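PDB 2ZBC: transcription regulator AsnC/Lrp ligand binding domain-containing protein from Sulfolobus tokodaii, which probably senses amino acids as a stand-alone RAM module of the Lrp/AsnC family, binding isoleucine between its subunits. Local coordinates for residues 29-34 and 38-43; 20-25 and 61-66; 47-52 and 71-76. All coordinates share one frame; numbering follows the deposited sequence.

Contact 1. Residues 29-34 and 38-43; sequences TEVHVV and YDIVVK. With ILE (isoleucine), chain J.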
loop_
_atom_site.group_PDB
_atom_site.type_symbol
_atom_site.label_atom_id
_atom_site.label_comp_id
_atom_site.label_asym_id
_atom_site.label_seq_id
_atom_site.Cartn_x
_atom_site.Cartn_y
_atom_site.Cartn_z
ATOM N N THR A 29 16.358 20.891 6.440
ATOM C CA THR A 29 17.528 21.196 5.655
ATOM C C THR A 29 17.310 21.069 4.168
ATOM O O THR A 29 18.076 21.689 3.378
ATOM C CB THR A 29 18.715 20.353 6.052
ATOM O OG1 THR A 29 18.452 18.973 5.742
ATOM C CG2 THR A 29 18.895 20.412 7.595
ATOM N N GLU A 30 16.268 20.300 3.769
ATOM C CA GLU A 30 15.798 20.363 2.383
ATOM C C GLU A 30 14.304 20.093 2.340
ATOM O O GLU A 30 13.743 19.379 3.186
ATOM C CB GLU A 30 16.367 19.294 1.408
ATOM C CG GLU A 30 17.706 18.775 1.694
ATOM C CD GLU A 30 18.079 17.585 0.823
ATOM O OE1 GLU A 30 17.469 17.258 -0.281
ATOM O OE2 GLU A 30 19.089 17.049 1.277
ATOM N N VAL A 31 13.714 20.549 1.252
ATOM C CA VAL A 31 12.257 20.339 1.064
ATOM C C VAL A 31 11.977 20.400 -0.429
ATOM O O VAL A 31 12.494 21.240 -1.168
ATOM C CB VAL A 31 11.447 21.334 1.918
ATOM C CG1 VAL A 31 11.844 22.779 1.665
ATOM C CG2 VAL A 31 9.954 21.193 1.749
ATOM N N HIS A 32 11.160 19.463 -0.892
ATOM C CA HIS A 32 10.901 19.344 -2.310
ATOM C C HIS A 32 9.453 18.941 -2.499
ATOM O O HIS A 32 9.043 17.978 -1.877
ATOM C CB HIS A 32 11.797 18.234 -2.934
ATOM C CG HIS A 32 13.257 18.244 -2.512
ATOM N ND1 HIS A 32 14.204 19.039 -3.130
ATOM C CD2 HIS A 32 13.933 17.509 -1.606
ATOM C CE1 HIS A 32 15.384 18.838 -2.562
ATOM N NE2 HIS A 32 15.252 17.924 -1.622
ATOM N N VAL A 33 8.697 19.558 -3.413
ATOM C CA VAL A 33 7.402 18.917 -3.818
ATOM C C VAL A 33 7.766 17.930 -4.924
ATOM O O VAL A 33 8.642 18.195 -5.784
ATOM C CB VAL A 33 6.372 19.956 -4.355
ATOM C CG1 VAL A 33 5.007 19.424 -4.787
ATOM C CG2 VAL A 33 6.118 21.023 -3.343
ATOM N N VAL A 34 6.998 16.851 -4.979
ATOM C CA VAL A 34 7.236 15.698 -5.814
ATOM C C VAL A 34 5.988 15.107 -6.405
ATOM O O VAL A 34 4.910 15.176 -5.836
ATOM C CB VAL A 34 7.983 14.575 -5.075
ATOM C CG1 VAL A 34 9.458 14.907 -4.835
ATOM C CG2 VAL A 34 7.251 14.149 -3.836
ATOM N N TYR A 38 3.508 10.390 -2.730
ATOM C CA TYR A 38 3.728 11.412 -1.717
ATOM C C TYR A 38 3.877 12.783 -2.404
ATOM O O TYR A 38 4.096 12.872 -3.632
ATOM C CB TYR A 38 5.038 11.074 -0.889
ATOM C CG TYR A 38 5.060 9.666 -0.425
ATOM C CD1 TYR A 38 4.323 9.266 0.669
ATOM C CD2 TYR A 38 5.816 8.710 -1.095
ATOM C CE1 TYR A 38 4.343 7.987 1.057
ATOM C CE2 TYR A 38 5.835 7.424 -0.704
ATOM C CZ TYR A 38 5.083 7.059 0.365
ATOM O OH TYR A 38 5.083 5.716 0.675
ATOM N N ASP A 39 3.684 13.836 -1.620
ATOM C CA ASP A 39 3.572 15.163 -2.115
ATOM C C ASP A 39 4.756 16.024 -1.791
ATOM O O ASP A 39 5.130 16.865 -2.638
ATOM C CB ASP A 39 2.409 15.826 -1.502
ATOM C CG ASP A 39 1.091 15.101 -1.861
ATOM O OD1 ASP A 39 1.055 14.488 -2.944
ATOM O OD2 ASP A 39 0.132 15.084 -1.066
ATOM N N ILE A 40 5.333 15.836 -0.601
ATOM C CA ILE A 40 6.548 16.572 -0.232
ATOM C C ILE A 40 7.540 15.673 0.499
ATOM O O ILE A 40 7.145 14.777 1.270
ATOM C CB ILE A 40 6.176 17.694 0.743
ATOM C CG1 ILE A 40 5.191 18.699 0.132
ATOM C CG2 ILE A 40 7.380 18.391 1.317
ATOM C CD1 ILE A 40 4.722 19.774 1.070
ATOM N N VAL A 41 8.833 15.924 0.256
ATOM C CA VAL A 41 9.931 15.144 0.866
ATOM C C VAL A 41 10.710 16.183 1.625
ATOM O O VAL A 41 11.076 17.177 1.065
ATOM C CB VAL A 41 10.837 14.447 -0.160
ATOM C CG1 VAL A 41 12.046 13.837 0.567
ATOM C CG2 VAL A 41 10.121 13.486 -0.998
ATOM N N VAL A 42 10.907 15.994 2.913
ATOM C CA VAL A 42 11.780 16.878 3.671
ATOM C C VAL A 42 12.912 16.085 4.293
ATOM O O VAL A 42 12.728 14.918 4.668
ATOM C CB VAL A 42 11.052 17.641 4.812
ATOM C CG1 VAL A 42 10.130 18.730 4.268
ATOM C CG2 VAL A 42 10.334 16.779 5.684
ATOM N N LYS A 43 14.084 16.676 4.352
ATOM C CA LYS A 43 15.138 16.167 5.252
ATOM C C LYS A 43 15.100 16.957 6.538
ATOM O O LYS A 43 15.076 18.185 6.535
ATOM C CB LYS A 43 16.492 16.254 4.576
ATOM C CG LYS A 43 17.575 15.414 5.311
ATOM C CD LYS A 43 18.687 15.102 4.296
ATOM C CE LYS A 43 20.038 15.310 4.847
ATOM N NZ LYS A 43 20.274 14.554 6.031
HETATM N N ILE J . 2.125 14.076 -5.444
HETATM C CA ILE J . 0.971 14.715 -6.161
HETATM C C ILE J . 0.661 14.048 -7.436
HETATM O O ILE J . 1.504 13.231 -7.867
HETATM C CB ILE J . 1.165 16.229 -6.345
HETATM C CG1 ILE J . 2.189 16.589 -7.442
HETATM C CG2 ILE J . 1.465 16.868 -5.057
HETATM C CD1 ILE J . 2.246 18.097 -7.757
HETATM O OXT ILE J . -0.454 14.323 -7.900
#
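Val31 turns CG2 away from its own amide nitrogen and Val42 swings CG1 opposite its carbonyl carbon (chi1 -72°), which sets the two methyls side by side, Val31 CG2 lying 3.5 Å from Val42 CG1. Ile40 CG2 reaches the same Val31 methyl at 3.8 Å. Beta-branched residues suit these strands: their short, stiff side chains give Val31, Val33, Ile40 and Val42 a continuous apolar face, and Val18, Phe19 and Leu22 of helix 15-22 pack on Ile40, Val31 and Val42. The two strands form an antiparallel beta hairpin of the ferredoxin-like RAM fold, in which His32 and Val41 make a hydrogen-bonded pair, Val41 N to His32 O being 3.0 Å with a fairly straight N-H...O angle of 163°. On the other face, His32 NE2 donates to Glu30 OE1 at 2.7 Å; the oxygen lies in the ring plane and accepts on its anti lone pair. That bond fixes the imidazole's rotation, while ND1 is held by Ser79 of a second subunit, whose strand extends the sheet. Beside this pair, Lys43 lays its aliphatic chain across the carboxylate, CD 3.6 Å from Glu30 OE2. At the turn end of the hairpin, the ammonium group of a bound isoleucine donates to Val34 O at 3.0 Å and to Asp39 OD1 at 2.8 Å. The other carboxylate oxygen of Asp39 is occupied by Thr10 N and Arg61 of a third subunit.

Contact 2. Residues 20-25 and 61-66; sequences ERLKSM and RKLPKV. With ILE (isoleucine), chain I.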
loop_
_atom_site.group_PDB
_atom_site.type_symbol
_atom_site.label_atom_id
_atom_site.label_comp_id
_atom_site.label_asym_id
_atom_site.label_seq_id
_atom_site.Cartn_x
_atom_site.Cartn_y
_atom_site.Cartn_z
ATOM N N GLU A 20 5.915 26.172 1.455
ATOM C CA GLU A 20 6.241 27.519 1.935
ATOM C C GLU A 20 6.476 27.580 3.471
ATOM O O GLU A 20 7.404 28.213 3.895
ATOM C CB GLU A 20 5.147 28.506 1.524
ATOM C CG GLU A 20 5.216 29.959 2.056
ATOM C CD GLU A 20 4.123 30.886 1.413
ATOM O OE1 GLU A 20 2.844 30.558 1.393
ATOM O OE2 GLU A 20 4.572 31.958 0.890
ATOM N N ARG A 21 5.642 26.900 4.260
ATOM C CA ARG A 21 5.802 26.861 5.717
ATOM C C ARG A 21 7.103 26.172 6.049
ATOM O O ARG A 21 7.928 26.676 6.849
ATOM C CB ARG A 21 4.678 26.095 6.360
ATOM C CG ARG A 21 3.285 26.816 6.244
ATOM C CD ARG A 21 2.134 26.092 6.970
ATOM N NE ARG A 21 0.856 26.728 6.661
ATOM C CZ ARG A 21 0.425 27.807 7.316
ATOM N NH1 ARG A 21 1.111 28.297 8.371
ATOM N NH2 ARG A 21 -0.703 28.332 6.974
ATOM N N LEU A 22 7.323 25.020 5.381
ATOM C CA LEU A 22 8.475 24.216 5.687
ATOM C C LEU A 22 9.797 24.944 5.470
ATOM O O LEU A 22 10.771 24.741 6.284
ATOM C CB LEU A 22 8.459 22.847 5.011
ATOM C CG LEU A 22 7.417 21.885 5.561
ATOM C CD1 LEU A 22 7.155 20.784 4.474
ATOM C CD2 LEU A 22 7.734 21.302 6.943
ATOM N N LYS A 23 9.865 25.764 4.428
ATOM C CA LYS A 23 11.105 26.502 4.080
ATOM C C LYS A 23 11.709 27.279 5.247
ATOM O O LYS A 23 12.925 27.470 5.285
ATOM C CB LYS A 23 10.861 27.619 3.017
ATOM C CG LYS A 23 10.373 27.205 1.738
ATOM C CD LYS A 23 10.402 28.369 0.662
ATOM C CE LYS A 23 9.914 29.756 1.160
ATOM N NZ LYS A 23 9.353 30.674 0.057
ATOM N N SER A 24 10.873 27.749 6.163
ATOM C CA SER A 24 11.272 28.717 7.203
ATOM C C SER A 24 11.781 28.045 8.444
ATOM O O SER A 24 12.267 28.701 9.358
ATOM C CB SER A 24 10.087 29.585 7.618
ATOM O OG SER A 24 9.856 30.449 6.546
HETATM N N MSE A 25 11.690 26.732 8.489
HETATM C CA MSE A 25 12.015 26.045 9.745
HETATM C C MSE A 25 13.480 25.516 9.638
HETATM O O MSE A 25 13.856 24.936 8.619
HETATM C CB MSE A 25 10.964 24.990 10.023
HETATM C CG MSE A 25 9.432 25.512 10.664
HETATM SE SE MSE A 25 8.471 24.012 9.982
HETATM C CE MSE A 25 9.566 23.137 8.917
ATOM N N ARG A 61 3.260 17.721 11.740
ATOM C CA ARG A 61 1.922 17.113 11.796
ATOM C C ARG A 61 0.760 17.994 12.305
ATOM O O ARG A 61 -0.388 17.518 12.382
ATOM C CB ARG A 61 1.934 15.787 12.576
ATOM C CG ARG A 61 2.697 14.742 11.823
ATOM C CD ARG A 61 3.025 13.503 12.562
ATOM N NE ARG A 61 1.934 12.703 13.031
ATOM C CZ ARG A 61 1.271 11.824 12.303
ATOM N NH1 ARG A 61 1.586 11.616 11.034
ATOM N NH2 ARG A 61 0.322 11.121 12.869
ATOM N N LYS A 62 1.084 19.207 12.747
ATOM C CA LYS A 62 0.076 20.186 13.081
ATOM C C LYS A 62 -0.043 21.312 12.065
ATOM O O LYS A 62 -0.843 22.217 12.274
ATOM C CB LYS A 62 0.305 20.660 14.511
ATOM C CG LYS A 62 -0.091 19.530 15.483
ATOM C CD LYS A 62 0.040 19.854 16.952
ATOM C CE LYS A 62 -0.414 18.705 17.904
ATOM N NZ LYS A 62 -1.859 18.920 18.383
ATOM N N LEU A 63 0.748 21.322 11.009
ATOM C CA LEU A 63 0.662 22.402 10.037
ATOM C C LEU A 63 -0.645 22.292 9.268
ATOM O O LEU A 63 -1.043 21.176 8.880
ATOM C CB LEU A 63 1.796 22.326 9.025
ATOM C CG LEU A 63 3.247 22.560 9.526
ATOM C CD1 LEU A 63 4.163 22.409 8.378
ATOM C CD2 LEU A 63 3.442 23.910 10.274
ATOM N N PRO A 64 -1.296 23.418 9.006
ATOM C CA PRO A 64 -2.463 23.424 8.088
ATOM C C PRO A 64 -2.172 22.718 6.811
ATOM O O PRO A 64 -1.165 22.935 6.146
ATOM C CB PRO A 64 -2.688 24.906 7.812
ATOM C CG PRO A 64 -2.165 25.596 9.113
ATOM C CD PRO A 64 -0.926 24.770 9.425
ATOM N N LYS A 65 -3.057 21.783 6.537
ATOM C CA LYS A 65 -3.164 21.055 5.279
ATOM C C LYS A 65 -2.207 19.909 5.244
ATOM O O LYS A 65 -2.163 19.222 4.240
ATOM C CB LYS A 65 -3.034 21.995 4.061
ATOM C CG LYS A 65 -4.050 23.189 4.153
ATOM C CD LYS A 65 -4.365 23.846 2.786
ATOM C CE LYS A 65 -5.487 24.876 2.885
ATOM N NZ LYS A 65 -5.442 25.817 1.711
ATOM N N VAL A 66 -1.472 19.614 6.328
ATOM C CA VAL A 66 -0.784 18.330 6.346
ATOM C C VAL A 66 -1.801 17.227 6.702
ATOM O O VAL A 66 -2.473 17.241 7.720
ATOM C CB VAL A 66 0.485 18.369 7.306
ATOM C CG1 VAL A 66 0.976 17.058 7.594
ATOM C CG2 VAL A 66 1.507 19.211 6.710
HETATM N N ILE I . 4.263 7.669 12.331
HETATM C CA ILE I . 4.385 9.137 12.066
HETATM C C ILE I . 5.591 9.481 11.166
HETATM O O ILE I . 6.364 8.518 10.894
HETATM C CB ILE I . 4.518 9.897 13.373
HETATM C CG1 ILE I . 5.886 9.690 14.015
HETATM C CG2 ILE I . 3.517 9.362 14.354
HETATM C CD1 ILE I . 5.990 10.390 15.326
HETATM O OXT ILE I . 5.734 10.685 10.747
HETATM O O HOH W 1 -0.341 25.078 4.691
#
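Arg21 lays one face of its guanidinium over the ring of Pro64, with NH2 3.8 Å from Pro64 CG and the proline carbon off-centre over the flat group. The two side chains lie nearly perpendicular. An arginine suits this partly solvated place because its long chain can cover apolar carbons while its polar end still meets water. The extended chain runs antiparallel alongside Leu63, with Arg21 CD 4.2 Å from Leu63 CD2, and carries the guanidinium on to the proline. A water lies in the guanidinium plane at its edge. It accepts from Arg21 NE at 2.8 Å and donates to Pro64 O at 2.7 Å, so the arginine reaches the proline twice, by its flat face and through the water. Deeper in, Leu22 CD2 touches Leu63 CD1 at 4.0 Å, the two branched chains meeting obliquely. Leu22 continues this apolar layer onto Val28 of strand 28-34, a leucine being long and flexible enough to bridge helix and sheet. Pro64 is the second residue of a type II turn from Leu63 to Val66, where its fixed phi (-49°) fits. Arg61, at the start of this loop, lays its guanidinium face against carbons of a bound isoleucine, while NE forms a salt bridge to Glu15 of a neighbouring subunit. The arrangement joins the end of helix 15-22 to the loop after helix 49-60, on the helical layer of the ferredoxin-like alpha/beta sandwich of the RAM domain.

Contact 3. Residues 47-52 and 71-76; sequences DSMDKL and TMIIVE. With ILE (isoleucine), chain I.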
loop_
_atom_site.group_PDB
_atom_site.type_symbol
_atom_site.label_atom_id
_atom_site.label_comp_id
_atom_site.label_asym_id
_atom_site.label_seq_id
_atom_site.Cartn_x
_atom_site.Cartn_y
_atom_site.Cartn_z
ATOM N N ASP A 47 18.602 18.186 16.827
ATOM C CA ASP A 47 19.719 18.114 17.769
ATOM C C ASP A 47 19.646 16.782 18.522
ATOM O O ASP A 47 20.662 16.225 18.963
ATOM C CB ASP A 47 19.601 19.283 18.764
ATOM C CG ASP A 47 20.048 20.607 18.203
ATOM O OD1 ASP A 47 20.688 20.725 17.148
ATOM O OD2 ASP A 47 19.793 21.605 18.828
ATOM N N SER A 48 18.445 16.242 18.688
ATOM C CA SER A 48 18.252 14.984 19.390
ATOM C C SER A 48 17.035 14.235 18.851
ATOM O O SER A 48 16.208 14.880 18.130
ATOM C CB SER A 48 17.966 15.300 20.852
ATOM O OG SER A 48 16.788 16.027 20.955
HETATM N N MSE A 49 16.856 12.999 19.328
HETATM C CA MSE A 49 15.700 12.170 18.936
HETATM C C MSE A 49 14.389 12.763 19.551
HETATM O O MSE A 49 13.341 12.902 18.836
HETATM C CB MSE A 49 15.924 10.668 19.276
HETATM C CG MSE A 49 16.800 9.876 18.232
HETATM SE SE MSE A 49 16.157 9.775 16.484
HETATM C CE MSE A 49 14.643 8.536 16.768
ATOM N N ASP A 50 14.433 13.219 20.797
ATOM C CA ASP A 50 13.287 13.973 21.360
ATOM C C ASP A 50 12.905 15.206 20.503
ATOM O O ASP A 50 11.703 15.508 20.290
ATOM C CB ASP A 50 13.599 14.461 22.779
ATOM C CG ASP A 50 13.471 13.366 23.829
ATOM O OD1 ASP A 50 13.310 12.157 23.465
ATOM O OD2 ASP A 50 13.448 13.604 25.053
ATOM N N LYS A 51 13.912 15.987 20.114
ATOM C CA LYS A 51 13.617 17.175 19.298
ATOM C C LYS A 51 13.090 16.816 17.891
ATOM O O LYS A 51 12.201 17.484 17.438
ATOM C CB LYS A 51 14.781 18.183 19.251
ATOM C CG LYS A 51 14.910 18.968 20.585
ATOM C CD LYS A 51 16.232 19.768 20.689
ATOM C CE LYS A 51 16.558 20.272 22.111
ATOM N NZ LYS A 51 15.660 21.355 22.675
ATOM N N LEU A 52 13.537 15.685 17.319
ATOM C CA LEU A 52 12.978 15.153 16.106
ATOM C C LEU A 52 11.509 14.801 16.350
ATOM O O LEU A 52 10.659 15.194 15.551
ATOM C CB LEU A 52 13.730 13.892 15.631
ATOM C CG LEU A 52 13.100 13.242 14.370
ATOM C CD1 LEU A 52 13.372 14.055 13.178
ATOM C CD2 LEU A 52 13.601 11.858 14.120
ATOM N N THR A 71 7.852 9.031 8.444
ATOM C CA THR A 71 9.242 9.428 8.846
ATOM C C THR A 71 10.124 8.220 8.736
ATOM O O THR A 71 9.826 7.192 9.295
ATOM C CB THR A 71 9.242 9.978 10.316
ATOM O OG1 THR A 71 8.422 11.152 10.384
ATOM C CG2 THR A 71 10.704 10.408 10.822
HETATM N N MSE A 72 11.195 8.361 7.974
HETATM C CA MSE A 72 12.123 7.326 7.746
HETATM C C MSE A 72 13.378 7.755 8.545
HETATM O O MSE A 72 14.065 8.686 8.156
HETATM C CB MSE A 72 12.430 7.272 6.247
HETATM C CG MSE A 72 11.133 6.825 5.433
HETATM SE SE MSE A 72 11.659 6.574 3.566
HETATM C CE MSE A 72 11.803 8.402 3.117
ATOM N N ILE A 73 13.609 7.099 9.653
ATOM C CA ILE A 73 14.810 7.333 10.446
ATOM C C ILE A 73 15.986 6.851 9.642
ATOM O O ILE A 73 15.971 5.755 9.098
ATOM C CB ILE A 73 14.731 6.582 11.836
ATOM C CG1 ILE A 73 13.480 7.008 12.618
ATOM C CG2 ILE A 73 16.017 6.853 12.617
ATOM C CD1 ILE A 73 13.515 8.416 12.989
ATOM N N ILE A 74 17.020 7.694 9.521
ATOM C CA ILE A 74 18.233 7.396 8.817
ATOM C C ILE A 74 19.187 6.610 9.720
ATOM O O ILE A 74 19.333 6.920 10.915
ATOM C CB ILE A 74 18.910 8.715 8.336
ATOM C CG1 ILE A 74 18.154 9.252 7.120
ATOM C CG2 ILE A 74 20.351 8.532 7.853
ATOM C CD1 ILE A 74 18.427 10.724 6.880
ATOM N N VAL A 75 19.821 5.606 9.136
ATOM C CA VAL A 75 20.758 4.729 9.862
ATOM C C VAL A 75 22.131 5.447 10.010
ATOM O O VAL A 75 22.773 5.835 9.000
ATOM C CB VAL A 75 21.029 3.356 9.144
ATOM C CG1 VAL A 75 22.129 2.582 9.902
ATOM C CG2 VAL A 75 19.718 2.487 9.132
ATOM N N GLU A 76 22.469 5.751 11.230
ATOM C CA GLU A 76 23.820 6.275 11.574
ATOM C C GLU A 76 24.907 5.410 10.973
ATOM O O GLU A 76 24.931 4.208 11.152
ATOM C CB GLU A 76 23.969 6.386 13.102
ATOM C CG GLU A 76 23.292 7.637 13.687
ATOM C CD GLU A 76 23.456 7.771 15.211
ATOM O OE1 GLU A 76 23.721 6.796 15.842
ATOM O OE2 GLU A 76 23.347 8.886 15.726
HETATM N N ILE I . 4.263 7.669 12.331
HETATM C CA ILE I . 4.385 9.137 12.066
HETATM C C ILE I . 5.591 9.481 11.166
HETATM O O ILE I . 6.364 8.518 10.894
HETATM C CB ILE I . 4.518 9.897 13.373
HETATM C CG1 ILE I . 5.886 9.690 14.015
HETATM C CG2 ILE I . 3.517 9.362 14.354
HETATM C CD1 ILE I . 5.990 10.390 15.326
HETATM O OXT ILE I . 5.734 10.685 10.747
#
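Ile73 meets helix 49-60 through the far end of its longer branch. From CB, the CG2 methyl stands anti to the backbone N, while CG1 lies anti to the carbonyl carbon (chi1 -57°). A second bend at CG1 (chi2 -65°) then carries CD1 toward the helix. CB, CG1 and CG2 make no close approach to residues 47-52; the terminal methyl makes the contact alone. CD1 lies 3.6 Å from Leu52 CD2, and 3.9 Å from Met49 CE. The leucine lies aslant to the isoleucine, whereas the selenomethionine at position 49 reaches toward it tip to tip. Met49 is bent at both chi2 and chi3, which turns CE toward the strand; its long unbranched chain can reach from the helix to the strand, whose nearest CA atoms, those of Met49 and Ile73, are 9.8 Å apart. The helix starts at Met49, with Ser48 as its N-cap: OG accepts from Lys51 N at 3.0 Å with an N-H...O angle of 160°. A small hydroxyl residue is well suited to satisfy an amide in the first turn that has no helical carbonyl to receive it. Tyr35 of a neighbouring subunit packs on Met49, Leu52, Thr71 and Ile73, so the small apolar cluster is completed across an interface. Two residues before Ile73, Thr71 grips the carboxylate of a bound isoleucine with two bonds: its backbone N donates to ligand O at 2.9 Å, and OG1 donates to OXT at 2.8 Å. Thr69 OG1 also bonds the ligand, and a neighbouring subunit supplies Gly36 N and the Asp39 carboxylate. This packing of a helix on the outer strand of the subunit's sheet, beside an amino-acid site shared between subunits, is as in other RAM domains of Lrp/AsnC proteins.

From the N terminus, strand 3-10 leads into helix 15-22, whose end opens contact 2. The chain then makes the hairpin of contact 1, a short local closure that lies wholly within the longer loop of contact 2. Next comes helix 49-60, whose start opens contact 3; the loop at 61-66 closes contact 2 before strand 66-75 closes contact 3, so these two loops cross. Contacts 1 and 3 follow in series; both involve the same four-stranded sheet and lie on opposite sides of the chain's centre. Leu22 links contact 1 directly to contact 2, packing on Val31, Ile40 and Val42, while contacts 2 and 3 share one bound isoleucine.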